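Local coordinates for protein beta-1,4-mannanase (Cellulomonas fimi, PDB 2BVY) that probably hydrolyses internal beta-1,4 linkages of mannan polysaccharides as a modular endo-acting mannanase, its piece here joining a family 26 glycoside hydrolase domain to an Ig-like domain, at residues A[16-21]-A[364-369]; A[26-31]-A[315-320]; A[115-120]-A[142-147]. All blocks are in the same frame, centred on the assembly; numbering follows the deposited sequence.

Interaction 1 (A[16-21]-A[364-369]); sequences ETRSLL and RTVAAA
R18 reaches out from helix 15-27 and delivers a nearly straight hydrogen bond to the chain running past it. Its NE lies 2.7 Å from V366 O, the N-H...O angle is 177°, and the oxygen sits in the guanidinium plane, at its edge. A bend at chi3 (-60°) turns the guanidinium out of the line of the aliphatic chain and brings its NE edge toward the V366 carbonyl. The same stem does apolar work: R18 CD rests 3.5 Å from A368 CB, and R18 CB touches V366 CG2 at 3.5 Å. That methyl also comes within 3.4 Å of R18 O, so V366 lies against backbone and side chain together.

One residue further along the helix, S19 OG accepts the backbone N-H of R364 at 2.8 Å, on a noticeably bent line (140°). R364 CB closes over S19 OG at 3.2 Å. The hydroxyl is gripped twice, since it also bonds to A361 O and must be the donor there, while the bent chain of R364 carries NE back to the helix for a weak bond with S22 OG.

The passing chain is itself held by backbone hydrogen bonds of A367 and A369 with I6. Segment 364-369 thus travels over the surface of helix 15-27 on its way to strand 374-379 of the Ig-like domain, whereas T17, L20 and L21 of the same helix pack against L214 of strand 213-217 in the catalytic barrel.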
loop_
_atom_site.group_PDB
_atom_site.type_symbol
_atom_site.label_atom_id
_atom_site.label_comp_id
_atom_site.label_asym_id
_atom_site.label_seq_id
_atom_site.Cartn_x
_atom_site.Cartn_y
_atom_site.Cartn_z
ATOM N N GLU A 16 -2.960 16.520 -10.101
ATOM C CA GLU A 16 -3.275 15.257 -10.761
ATOM C C GLU A 16 -3.557 14.181 -9.713
ATOM O O GLU A 16 -4.500 13.395 -9.848
ATOM C CB GLU A 16 -2.108 14.812 -11.647
ATOM C CG GLU A 16 -1.916 15.620 -12.928
ATOM C CD GLU A 16 -1.594 17.090 -12.679
ATOM O OE1 GLU A 16 -0.767 17.390 -11.782
ATOM O OE2 GLU A 16 -2.160 17.945 -13.398
ATOM N N THR A 17 -2.729 14.159 -8.670
ATOM C CA THR A 17 -2.865 13.195 -7.585
ATOM C C THR A 17 -4.200 13.360 -6.865
ATOM O O THR A 17 -4.915 12.378 -6.633
ATOM C CB THR A 17 -1.724 13.350 -6.561
ATOM O OG1 THR A 17 -0.462 13.245 -7.235
ATOM C CG2 THR A 17 -1.814 12.267 -5.495
ATOM N N ARG A 18 -4.534 14.599 -6.511
ATOM C CA ARG A 18 -5.795 14.876 -5.831
ATOM C C ARG A 18 -6.935 14.450 -6.743
ATOM O O ARG A 18 -7.955 13.937 -6.287
ATOM C CB ARG A 18 -5.935 16.370 -5.511
ATOM C CG ARG A 18 -4.856 16.944 -4.596
ATOM C CD ARG A 18 -5.303 18.285 -3.996
ATOM N NE ARG A 18 -5.591 19.300 -5.012
ATOM C CZ ARG A 18 -4.665 19.977 -5.689
ATOM N NH1 ARG A 18 -3.377 19.761 -5.467
ATOM N NH2 ARG A 18 -5.032 20.872 -6.595
ATOM N N SER A 19 -6.750 14.673 -8.041
ATOM C CA SER A 19 -7.758 14.312 -9.028
ATOM C C SER A 19 -7.963 12.792 -9.067
ATOM O O SER A 19 -9.102 12.313 -9.034
ATOM C CB SER A 19 -7.343 14.830 -10.413
ATOM O OG SER A 19 -8.363 14.595 -11.374
ATOM N N LEU A 20 -6.870 12.036 -9.130
ATOM C CA LEU A 20 -6.985 10.580 -9.166
ATOM C C LEU A 20 -7.775 10.085 -7.961
ATOM O O LEU A 20 -8.707 9.294 -8.106
ATOM C CB LEU A 20 -5.601 9.913 -9.190
ATOM C CG LEU A 20 -5.574 8.376 -9.087
ATOM C CD1 LEU A 20 -6.335 7.761 -10.254
ATOM C CD2 LEU A 20 -4.123 7.872 -9.078
ATOM N N LEU A 21 -7.418 10.562 -6.773
ATOM C CA LEU A 21 -8.118 10.133 -5.566
ATOM C C LEU A 21 -9.611 10.429 -5.716
ATOM O O LEU A 21 -10.459 9.616 -5.350
ATOM C CB LEU A 21 -7.573 10.856 -4.332
ATOM C CG LEU A 21 -7.558 10.071 -3.010
ATOM C CD1 LEU A 21 -7.629 11.055 -1.847
ATOM C CD2 LEU A 21 -8.717 9.091 -2.933
ATOM N N ARG A 364 -9.527 16.534 -13.074
ATOM C CA ARG A 364 -10.462 17.196 -12.174
ATOM C C ARG A 364 -9.768 18.251 -11.305
ATOM O O ARG A 364 -8.553 18.201 -11.085
ATOM C CB ARG A 364 -11.168 16.145 -11.309
ATOM C CG ARG A 364 -12.003 15.162 -12.134
ATOM C CD ARG A 364 -11.880 13.727 -11.632
ATOM N NE ARG A 364 -12.930 13.341 -10.694
ATOM C CZ ARG A 364 -13.987 12.596 -11.010
ATOM N NH1 ARG A 364 -14.149 12.146 -12.250
ATOM N NH2 ARG A 364 -14.881 12.287 -10.077
ATOM N N THR A 365 -10.546 19.222 -10.836
ATOM C CA THR A 365 -10.022 20.289 -9.991
ATOM C C THR A 365 -10.615 20.170 -8.595
ATOM O O THR A 365 -11.699 20.688 -8.326
ATOM C CB THR A 365 -10.365 21.690 -10.563
ATOM O OG1 THR A 365 -9.651 21.895 -11.789
ATOM C CG2 THR A 365 -9.981 22.793 -9.570
ATOM N N VAL A 366 -9.904 19.472 -7.714
ATOM C CA VAL A 366 -10.359 19.287 -6.342
ATOM C C VAL A 366 -9.339 19.867 -5.378
ATOM O O VAL A 366 -8.130 19.810 -5.621
ATOM C CB VAL A 366 -10.566 17.795 -6.008
ATOM C CG1 VAL A 366 -11.676 17.219 -6.872
ATOM C CG2 VAL A 366 -9.269 17.028 -6.222
ATOM N N ALA A 367 -9.832 20.436 -4.285
ATOM C CA ALA A 367 -8.958 21.028 -3.286
ATOM C C ALA A 367 -8.700 20.015 -2.181
ATOM O O ALA A 367 -9.563 19.199 -1.855
ATOM C CB ALA A 367 -9.598 22.286 -2.706
ATOM N N ALA A 368 -7.503 20.066 -1.611
ATOM C CA ALA A 368 -7.145 19.158 -0.536
ATOM C C ALA A 368 -7.587 19.751 0.794
ATOM O O ALA A 368 -7.304 20.911 1.089
ATOM C CB ALA A 368 -5.641 18.925 -0.529
ATOM N N ALA A 369 -8.300 18.961 1.587
ATOM C CA ALA A 369 -8.740 19.419 2.893
ATOM C C ALA A 369 -7.473 19.684 3.700
ATOM O O ALA A 369 -6.438 19.059 3.468
ATOM C CB ALA A 369 -9.580 18.349 3.569
#

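Interaction 2 (A[26-31]-A[315-320])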
loop_
_atom_site.group_PDB
_atom_site.type_symbol
_atom_site.label_atom_id
_atom_site.label_comp_id
_atom_site.label_asym_id
_atom_site.label_seq_id
_atom_site.Cartn_x
_atom_site.Cartn_y
_atom_site.Cartn_z
ATOM N N GLY A 26 -15.214 8.386 -6.964
ATOM C CA GLY A 26 -16.429 8.545 -7.752
ATOM C C GLY A 26 -16.772 7.346 -8.616
ATOM O O GLY A 26 -17.923 7.145 -8.988
ATOM N N VAL A 27 -15.765 6.543 -8.938
ATOM C CA VAL A 27 -15.962 5.355 -9.757
ATOM C C VAL A 27 -16.653 4.241 -8.957
ATOM O O VAL A 27 -17.314 3.365 -9.528
ATOM C CB VAL A 27 -14.592 4.856 -10.292
ATOM C CG1 VAL A 27 -14.372 3.401 -9.929
ATOM C CG2 VAL A 27 -14.510 5.070 -11.786
ATOM N N ARG A 28 -16.517 4.296 -7.634
ATOM C CA ARG A 28 -17.086 3.277 -6.765
ATOM C C ARG A 28 -18.589 3.048 -6.908
ATOM O O ARG A 28 -19.394 3.970 -6.759
ATOM C CB ARG A 28 -16.730 3.574 -5.305
ATOM C CG ARG A 28 -15.235 3.420 -4.992
ATOM C CD ARG A 28 -15.007 3.115 -3.507
ATOM N NE ARG A 28 -15.376 4.238 -2.662
ATOM C CZ ARG A 28 -15.975 4.127 -1.481
ATOM N NH1 ARG A 28 -16.282 2.935 -0.990
ATOM N NH2 ARG A 28 -16.279 5.219 -0.796
ATOM N N GLY A 29 -18.951 1.800 -7.190
ATOM C CA GLY A 29 -20.346 1.436 -7.359
ATOM C C GLY A 29 -20.781 1.547 -8.808
ATOM O O GLY A 29 -21.765 0.931 -9.219
ATOM N N GLU A 30 -20.036 2.334 -9.578
ATOM C CA GLU A 30 -20.322 2.554 -10.992
ATOM C C GLU A 30 -19.636 1.490 -11.837
ATOM O O GLU A 30 -20.268 0.823 -12.659
ATOM C CB GLU A 30 -19.824 3.940 -11.418
ATOM C CG GLU A 30 -20.454 5.100 -10.657
ATOM C CD GLU A 30 -21.967 5.099 -10.759
ATOM O OE1 GLU A 30 -22.472 4.806 -11.862
ATOM O OE2 GLU A 30 -22.651 5.393 -9.753
ATOM N N GLY A 31 -18.328 1.357 -11.630
ATOM C CA GLY A 31 -17.540 0.372 -12.343
ATOM C C GLY A 31 -16.278 0.106 -11.544
ATOM O O GLY A 31 -15.901 0.911 -10.695
ATOM N N ARG A 315 -18.988 -1.189 -4.171
ATOM C CA ARG A 315 -18.402 0.134 -4.037
ATOM C C ARG A 315 -16.899 0.075 -3.733
ATOM O O ARG A 315 -16.429 0.508 -2.678
ATOM C CB ARG A 315 -19.159 0.941 -2.977
ATOM C CG ARG A 315 -20.523 1.437 -3.466
ATOM C CD ARG A 315 -21.316 2.159 -2.366
ATOM N NE ARG A 315 -20.605 3.315 -1.827
ATOM C CZ ARG A 315 -20.266 4.382 -2.546
ATOM N NH1 ARG A 315 -20.577 4.444 -3.836
ATOM N NH2 ARG A 315 -19.597 5.381 -1.984
ATOM N N ASN A 316 -16.158 -0.481 -4.684
ATOM C CA ASN A 316 -14.715 -0.600 -4.580
ATOM C C ASN A 316 -14.141 -0.174 -5.927
ATOM O O ASN A 316 -14.587 -0.635 -6.976
ATOM C CB ASN A 316 -14.345 -2.029 -4.200
ATOM C CG ASN A 316 -14.622 -2.311 -2.733
ATOM O OD1 ASN A 316 -14.052 -1.666 -1.864
ATOM N ND2 ASN A 316 -15.505 -3.258 -2.455
ATOM N N ALA A 317 -13.168 0.728 -5.881
ATOM C CA ALA A 317 -12.575 1.309 -7.080
ATOM C C ALA A 317 -11.846 0.404 -8.060
ATOM O O ALA A 317 -11.960 0.599 -9.272
ATOM C CB ALA A 317 -11.666 2.471 -6.681
ATOM N N TYR A 318 -11.087 -0.569 -7.563
ATOM C CA TYR A 318 -10.357 -1.451 -8.462
ATOM C C TYR A 318 -10.019 -2.808 -7.873
ATOM O O TYR A 318 -10.128 -3.027 -6.671
ATOM C CB TYR A 318 -9.064 -0.776 -8.935
ATOM C CG TYR A 318 -8.072 -0.428 -7.832
ATOM C CD1 TYR A 318 -8.161 0.781 -7.140
ATOM C CD2 TYR A 318 -7.021 -1.296 -7.510
ATOM C CE1 TYR A 318 -7.226 1.124 -6.168
ATOM C CE2 TYR A 318 -6.080 -0.963 -6.536
ATOM C CZ TYR A 318 -6.187 0.249 -5.874
ATOM O OH TYR A 318 -5.241 0.605 -4.944
ATOM N N MET A 319 -9.628 -3.726 -8.746
ATOM C CA MET A 319 -9.243 -5.068 -8.346
ATOM C C MET A 319 -8.091 -5.479 -9.249
ATOM O O MET A 319 -8.229 -5.515 -10.472
ATOM C CB MET A 319 -10.433 -6.046 -8.448
ATOM C CG MET A 319 -11.029 -6.243 -9.834
ATOM S SD MET A 319 -12.696 -6.988 -9.780
ATOM C CE MET A 319 -12.348 -8.607 -9.111
ATOM N N GLU A 320 -6.947 -5.757 -8.628
ATOM C CA GLU A 320 -5.728 -6.139 -9.335
ATOM C C GLU A 320 -5.374 -7.598 -9.087
ATOM O O GLU A 320 -5.395 -8.056 -7.940
ATOM C CB GLU A 320 -4.550 -5.271 -8.854
ATOM C CG GLU A 320 -3.293 -5.348 -9.746
ATOM C CD GLU A 320 -1.977 -5.102 -8.991
ATOM O OE1 GLU A 320 -1.958 -4.363 -7.982
ATOM O OE2 GLU A 320 -0.945 -5.649 -9.420
HETATM O O HOH W 1 -17.032 0.075 -8.489
#
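R28 lays its guanidinium under that of R315, whose NH2 stands 3.5 Å above one face, displaced toward the rim. The two planes are inclined by 47° and the side chains cross at about a right angle. The closeness of like charges is probably offset by D272, whose OD1 makes salt bridges with both NH2 groups, and by D25, which pairs with R28 NH2. R28 also donates from NH1 to R315 O (3.0 Å, 156°), approaching from out of the carbonyl plane. Its bend at chi3 (-67°) folds the chain round that oxygen, while R28 CG packs 3.5 Å from A317 N. A methionine in its place would probably leave R315 O without this donor, and D25 and D272 without the charge that R28 brings them.

G29 follows with phi positive; a CB there would crowd R315 CG and the carbonyl oxygen of R28. A water bridges the backbones, accepting from G29 N at 2.9 Å and hydrogen-bonded to N316 O. V27 adds a small apolar touch, CG1 to A317 CB, and its O takes the N-H of both E30 and G31. Segment 26-31 leads into strand 32-37, which pairs in parallel with strand 318-321, the arrangement by which a (beta/alpha)8 barrel of clan GH-A closes on itself.

Interaction 3 (A[115-120]-A[142-147]); sequences ENFVTG and AELVAY
Y147 OH is gripped by two groups beyond the segments, E75 OE2 and T71 OG1, which fixes the far end of a ring whose near end meets F117; E75 OE2 also takes the N-H of E115 and ties the two sides together. The setting is a beta-alpha loop of the (beta/alpha)8 barrel: residues 115-120 follow strand 107-111, and Y147 belongs to helix 141-157. With chi1 at -165°, Y147 swings its ring out opposite its own backbone N, where the edge of F117 points at its face in an offset T-shaped pair, centroids 5.6 Å apart and planes at 84°.

F117 is sandwiched as well. E115 O lies over one face, near the rim, and the backbone of E143 covers the other, while E143 CB reaches F117 CD1 at 3.6 Å. L144 CD1 approaches F117 CE2 more loosely, at 4.3 Å. The loop that presents the phenylalanine is shaped by an Asx motif, N116 OD1 accepting from T119 N at 3.1 Å and weakly from V118 N.

E115 OE2, salt-bridged to R87, lies at the edge of the tyrosine ring, in its plane, 3.5 Å from Y147 CE2, with the carboxylate itself turned steeply (75°) against the ring.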
loop_
_atom_site.group_PDB
_atom_site.type_symbol
_atom_site.label_atom_id
_atom_site.label_comp_id
_atom_site.label_asym_id
_atom_site.label_seq_id
_atom_site.Cartn_x
_atom_site.Cartn_y
_atom_site.Cartn_z
ATOM N N GLU A 115 13.227 -6.357 0.708
ATOM C CA GLU A 115 14.249 -7.340 1.055
ATOM C C GLU A 115 14.435 -7.350 2.570
ATOM O O GLU A 115 14.218 -6.331 3.234
ATOM C CB GLU A 115 15.569 -6.942 0.405
ATOM C CG GLU A 115 15.996 -5.526 0.777
ATOM C CD GLU A 115 17.249 -5.080 0.042
ATOM O OE1 GLU A 115 18.290 -5.764 0.181
ATOM O OE2 GLU A 115 17.195 -4.050 -0.671
ATOM N N ASN A 116 14.828 -8.495 3.115
ATOM C CA ASN A 116 15.070 -8.587 4.550
ATOM C C ASN A 116 16.447 -7.942 4.800
ATOM O O ASN A 116 17.485 -8.549 4.526
ATOM C CB ASN A 116 15.085 -10.050 5.006
ATOM C CG ASN A 116 15.168 -10.183 6.518
ATOM O OD1 ASN A 116 15.978 -9.517 7.162
ATOM N ND2 ASN A 116 14.330 -11.049 7.091
ATOM N N PHE A 117 16.442 -6.710 5.304
ATOM C CA PHE A 117 17.673 -5.960 5.567
ATOM C C PHE A 117 18.669 -6.638 6.503
ATOM O O PHE A 117 19.875 -6.487 6.348
ATOM C CB PHE A 117 17.326 -4.592 6.138
ATOM C CG PHE A 117 16.498 -3.750 5.218
ATOM C CD1 PHE A 117 17.050 -3.222 4.055
ATOM C CD2 PHE A 117 15.159 -3.494 5.508
ATOM C CE1 PHE A 117 16.281 -2.453 3.196
ATOM C CE2 PHE A 117 14.381 -2.727 4.658
ATOM C CZ PHE A 117 14.942 -2.204 3.500
ATOM N N VAL A 118 18.163 -7.378 7.478
ATOM C CA VAL A 118 19.020 -8.044 8.440
ATOM C C VAL A 118 19.721 -9.301 7.924
ATOM O O VAL A 118 20.928 -9.464 8.106
ATOM C CB VAL A 118 18.219 -8.410 9.707
ATOM C CG1 VAL A 118 19.054 -9.289 10.631
ATOM C CG2 VAL A 118 17.794 -7.140 10.424
ATOM N N THR A 119 18.973 -10.181 7.273
ATOM C CA THR A 119 19.535 -11.430 6.790
ATOM C C THR A 119 20.021 -11.396 5.352
ATOM O O THR A 119 20.747 -12.291 4.923
ATOM C CB THR A 119 18.507 -12.558 6.893
ATOM O OG1 THR A 119 17.484 -12.353 5.909
ATOM C CG2 THR A 119 17.882 -12.579 8.277
ATOM N N GLY A 120 19.630 -10.373 4.604
ATOM C CA GLY A 120 20.034 -10.310 3.216
ATOM C C GLY A 120 19.110 -11.222 2.426
ATOM O O GLY A 120 19.267 -11.397 1.216
ATOM N N ALA A 142 18.614 2.740 9.384
ATOM C CA ALA A 142 19.276 3.466 8.306
ATOM C C ALA A 142 19.090 2.764 6.964
ATOM O O ALA A 142 19.087 3.407 5.924
ATOM C CB ALA A 142 20.766 3.623 8.617
ATOM N N GLU A 143 18.935 1.444 7.002
ATOM C CA GLU A 143 18.732 0.641 5.795
ATOM C C GLU A 143 17.362 0.945 5.192
ATOM O O GLU A 143 17.214 1.046 3.979
ATOM C CB GLU A 143 18.798 -0.848 6.134
ATOM C CG GLU A 143 19.999 -1.247 6.948
ATOM C CD GLU A 143 21.175 -1.606 6.087
ATOM O OE1 GLU A 143 21.053 -2.577 5.308
ATOM O OE2 GLU A 143 22.220 -0.924 6.187
ATOM N N LEU A 144 16.354 1.079 6.045
ATOM C CA LEU A 144 15.019 1.372 5.557
ATOM C C LEU A 144 14.988 2.775 4.960
ATOM O O LEU A 144 14.398 3.000 3.902
ATOM C CB LEU A 144 13.994 1.270 6.689
ATOM C CG LEU A 144 12.589 1.737 6.300
ATOM C CD1 LEU A 144 12.059 0.893 5.143
ATOM C CD2 LEU A 144 11.671 1.632 7.491
ATOM N N VAL A 145 15.629 3.719 5.643
ATOM C CA VAL A 145 15.662 5.097 5.163
ATOM C C VAL A 145 16.257 5.180 3.755
ATOM O O VAL A 145 15.741 5.898 2.898
ATOM C CB VAL A 145 16.480 5.996 6.110
ATOM C CG1 VAL A 145 16.637 7.389 5.506
ATOM C CG2 VAL A 145 15.785 6.076 7.463
ATOM N N ALA A 146 17.343 4.445 3.529
ATOM C CA ALA A 146 18.005 4.432 2.228
ATOM C C ALA A 146 17.100 3.821 1.158
ATOM O O ALA A 146 17.094 4.264 0.006
ATOM C CB ALA A 146 19.308 3.643 2.316
ATOM N N TYR A 147 16.344 2.799 1.547
ATOM C CA TYR A 147 15.429 2.119 0.640
ATOM C C TYR A 147 14.305 3.074 0.266
ATOM O O TYR A 147 13.869 3.124 -0.888
ATOM C CB TYR A 147 14.867 0.879 1.328
ATOM C CG TYR A 147 14.190 -0.107 0.406
ATOM C CD1 TYR A 147 12.859 0.066 0.016
ATOM C CD2 TYR A 147 14.875 -1.231 -0.057
ATOM C CE1 TYR A 147 12.226 -0.864 -0.813
ATOM C CE2 TYR A 147 14.257 -2.165 -0.886
ATOM C CZ TYR A 147 12.931 -1.977 -1.260
ATOM O OH TYR A 147 12.318 -2.904 -2.073
#

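Interactions 1 and 2 share helix 15-27 and lie about 17 Å apart, centre to centre, whereas interaction 3 sits on the other side of the chain's centre, about 33 and 35 Å from them. Place and chemistry go together. Interaction 1, at the surface, binds a passing connector by direct hydrogen bonds to backbone atoms and light apolar contacts. Interaction 2 is buried further along the chain from the same helix, and there one direct bond to a backbone carbonyl is joined by two arginines sharing an aspartate and by a bridging water. Interaction 3, partly buried, has no hydrogen bond between its segments and relies on aromatic packing, with polar ends held from outside.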